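Local coordinates for protein TatD-related deoxyribonuclease (Thermotoga maritima, PDB 1J6O) that is probably a metal-dependent hydrolase of the TatD family that cleaves ester bonds in DNA, at residues P75-K79 / I112-Q118. Numbering follows the deposited sequence.
Sequences PHDAK and ISPAEVQ
The hydroxyl of S113 bridges H76 O and K79 N at the edge of the P75-A78 turn: OG donates to H76 O at 2.7 Å and accepts K79 N at 3.1 Å. With chi1 at -77°, OG lies opposite its own carbonyl carbon; it meets H76 O from above the carbonyl plane. K79 CG lies between its backbone N and carbonyl carbon (chi1 66°), which brings the chain past S113 OG and CE to 3.1 Å from I112 O. The extended Q118 side chain reaches S113 O, in the loop before its helix, through NE2 at 2.7 Å in a nearly straight bond (166°), while OE1 takes D107 N and abuts P75 CB. Over one face of the H76 ring sits I112 CG1, 4.1 Å from the centroid, a CH-pi contact, and a water joins H76 ND1 to I112 N. V117 CG1 packs on A78 CB at 3.9 Å. Replacing S113 by an alanine would probably leave H76 O and K79 N without their shared partner. The contact ties the loops after strands 67-71 and 98-107 of the TIM-barrel fold; P75 lies about 4 Å, side chain to side chain, from H139, near the predicted metal site. The S113 and Q118 bonds imply a polar anchor.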
loop_
_atom_site.group_PDB
_atom_site.type_symbol
_atom_site.label_atom_id
_atom_site.label_comp_id
_atom_site.label_asym_id
_atom_site.label_seq_id
_atom_site.Cartn_x
_atom_site.Cartn_y
_atom_site.Cartn_z
ATOM N N PRO A 75 8.113 -1.241 10.181
ATOM C CA PRO A 75 9.462 -1.147 10.757
ATOM C C PRO A 75 9.519 -0.437 12.118
ATOM O O PRO A 75 10.372 -0.760 12.956
ATOM C CB PRO A 75 10.278 -0.433 9.654
ATOM C CG PRO A 75 9.242 0.277 8.817
ATOM C CD PRO A 75 8.070 -0.710 8.806
ATOM N N HIS A 76 8.614 0.512 12.360
ATOM C CA HIS A 76 8.643 1.201 13.641
ATOM C C HIS A 76 8.440 0.191 14.761
ATOM O O HIS A 76 9.063 0.290 15.813
ATOM C CB HIS A 76 7.553 2.289 13.722
ATOM C CG HIS A 76 7.791 3.467 12.826
ATOM N ND1 HIS A 76 8.844 3.792 12.038
ATOM C CD2 HIS A 76 6.867 4.482 12.667
ATOM C CE1 HIS A 76 8.538 4.981 11.421
ATOM N NE2 HIS A 76 7.339 5.374 11.816
ATOM N N ASP A 77 7.596 -0.804 14.510
ATOM C CA ASP A 77 7.302 -1.826 15.494
ATOM C C ASP A 77 8.260 -3.031 15.467
ATOM O O ASP A 77 8.012 -4.018 16.161
ATOM C CB ASP A 77 5.850 -2.349 15.284
ATOM C CG ASP A 77 4.772 -1.222 15.119
ATOM O OD1 ASP A 77 4.788 -0.453 14.114
ATOM O OD2 ASP A 77 3.859 -1.131 15.977
ATOM N N ALA A 78 9.351 -2.965 14.702
ATOM C CA ALA A 78 10.291 -4.099 14.615
ATOM C C ALA A 78 10.957 -4.599 15.902
ATOM O O ALA A 78 11.186 -5.799 16.060
ATOM C CB ALA A 78 11.386 -3.805 13.548
ATOM N N LYS A 79 11.295 -3.686 16.801
ATOM C CA LYS A 79 11.938 -4.065 18.051
ATOM C C LYS A 79 10.943 -4.686 19.011
ATOM O O LYS A 79 11.349 -5.209 20.038
ATOM C CB LYS A 79 12.604 -2.849 18.723
ATOM C CG LYS A 79 11.635 -1.768 19.206
ATOM C CD LYS A 79 12.419 -0.544 19.716
ATOM C CE LYS A 79 11.542 0.702 19.824
ATOM N NZ LYS A 79 10.368 0.501 20.719
ATOM N N ILE A 112 12.627 4.520 14.801
ATOM C CA ILE A 112 12.023 4.197 16.077
ATOM C C ILE A 112 12.646 2.859 16.486
ATOM O O ILE A 112 12.805 2.567 17.663
ATOM C CB ILE A 112 10.495 4.044 15.930
ATOM C CG1 ILE A 112 9.867 5.391 15.557
ATOM C CG2 ILE A 112 9.910 3.483 17.189
ATOM C CD1 ILE A 112 10.130 6.494 16.568
ATOM N N SER A 113 12.955 2.024 15.492
ATOM C CA SER A 113 13.571 0.728 15.739
ATOM C C SER A 113 14.938 0.827 15.072
ATOM O O SER A 113 15.083 1.507 14.038
ATOM C CB SER A 113 12.763 -0.425 15.110
ATOM O OG SER A 113 11.606 -0.723 15.881
ATOM N N PRO A 114 15.958 0.184 15.658
ATOM C CA PRO A 114 17.333 0.176 15.137
ATOM C C PRO A 114 17.331 -0.442 13.734
ATOM O O PRO A 114 16.537 -1.344 13.441
ATOM C CB PRO A 114 18.084 -0.702 16.145
ATOM C CG PRO A 114 17.302 -0.453 17.431
ATOM C CD PRO A 114 15.883 -0.536 16.936
ATOM N N ALA A 115 18.217 0.055 12.877
ATOM C CA ALA A 115 18.319 -0.438 11.507
ATOM C C ALA A 115 18.476 -1.937 11.343
ATOM O O ALA A 115 17.751 -2.539 10.551
ATOM C CB ALA A 115 19.461 0.263 10.773
ATOM N N GLU A 116 19.412 -2.563 12.053
ATOM C CA GLU A 116 19.558 -4.008 11.868
ATOM C C GLU A 116 18.341 -4.829 12.306
ATOM O O GLU A 116 18.066 -5.901 11.753
ATOM C CB GLU A 116 20.842 -4.498 12.557
ATOM C CG GLU A 116 22.114 -3.985 11.872
ATOM C CD GLU A 116 22.148 -4.303 10.373
ATOM O OE1 GLU A 116 21.883 -5.477 10.005
ATOM O OE2 GLU A 116 22.446 -3.375 9.569
ATOM N N VAL A 117 17.610 -4.316 13.291
ATOM C CA VAL A 117 16.412 -4.976 13.814
ATOM C C VAL A 117 15.344 -4.814 12.708
ATOM O O VAL A 117 14.587 -5.727 12.427
ATOM C CB VAL A 117 15.990 -4.278 15.152
ATOM C CG1 VAL A 117 14.607 -4.711 15.570
ATOM C CG2 VAL A 117 17.031 -4.627 16.278
ATOM N N GLN A 118 15.270 -3.638 12.095
ATOM C CA GLN A 118 14.280 -3.420 11.015
ATOM C C GLN A 118 14.575 -4.384 9.869
ATOM O O GLN A 118 13.679 -5.026 9.307
ATOM C CB GLN A 118 14.385 -2.000 10.461
ATOM C CG GLN A 118 13.845 -0.922 11.392
ATOM C CD GLN A 118 13.823 0.404 10.708
ATOM O OE1 GLN A 118 13.479 0.493 9.521
ATOM N NE2 GLN A 118 14.178 1.464 11.443
HETATM O O HOH W 1 11.709 3.139 12.513
#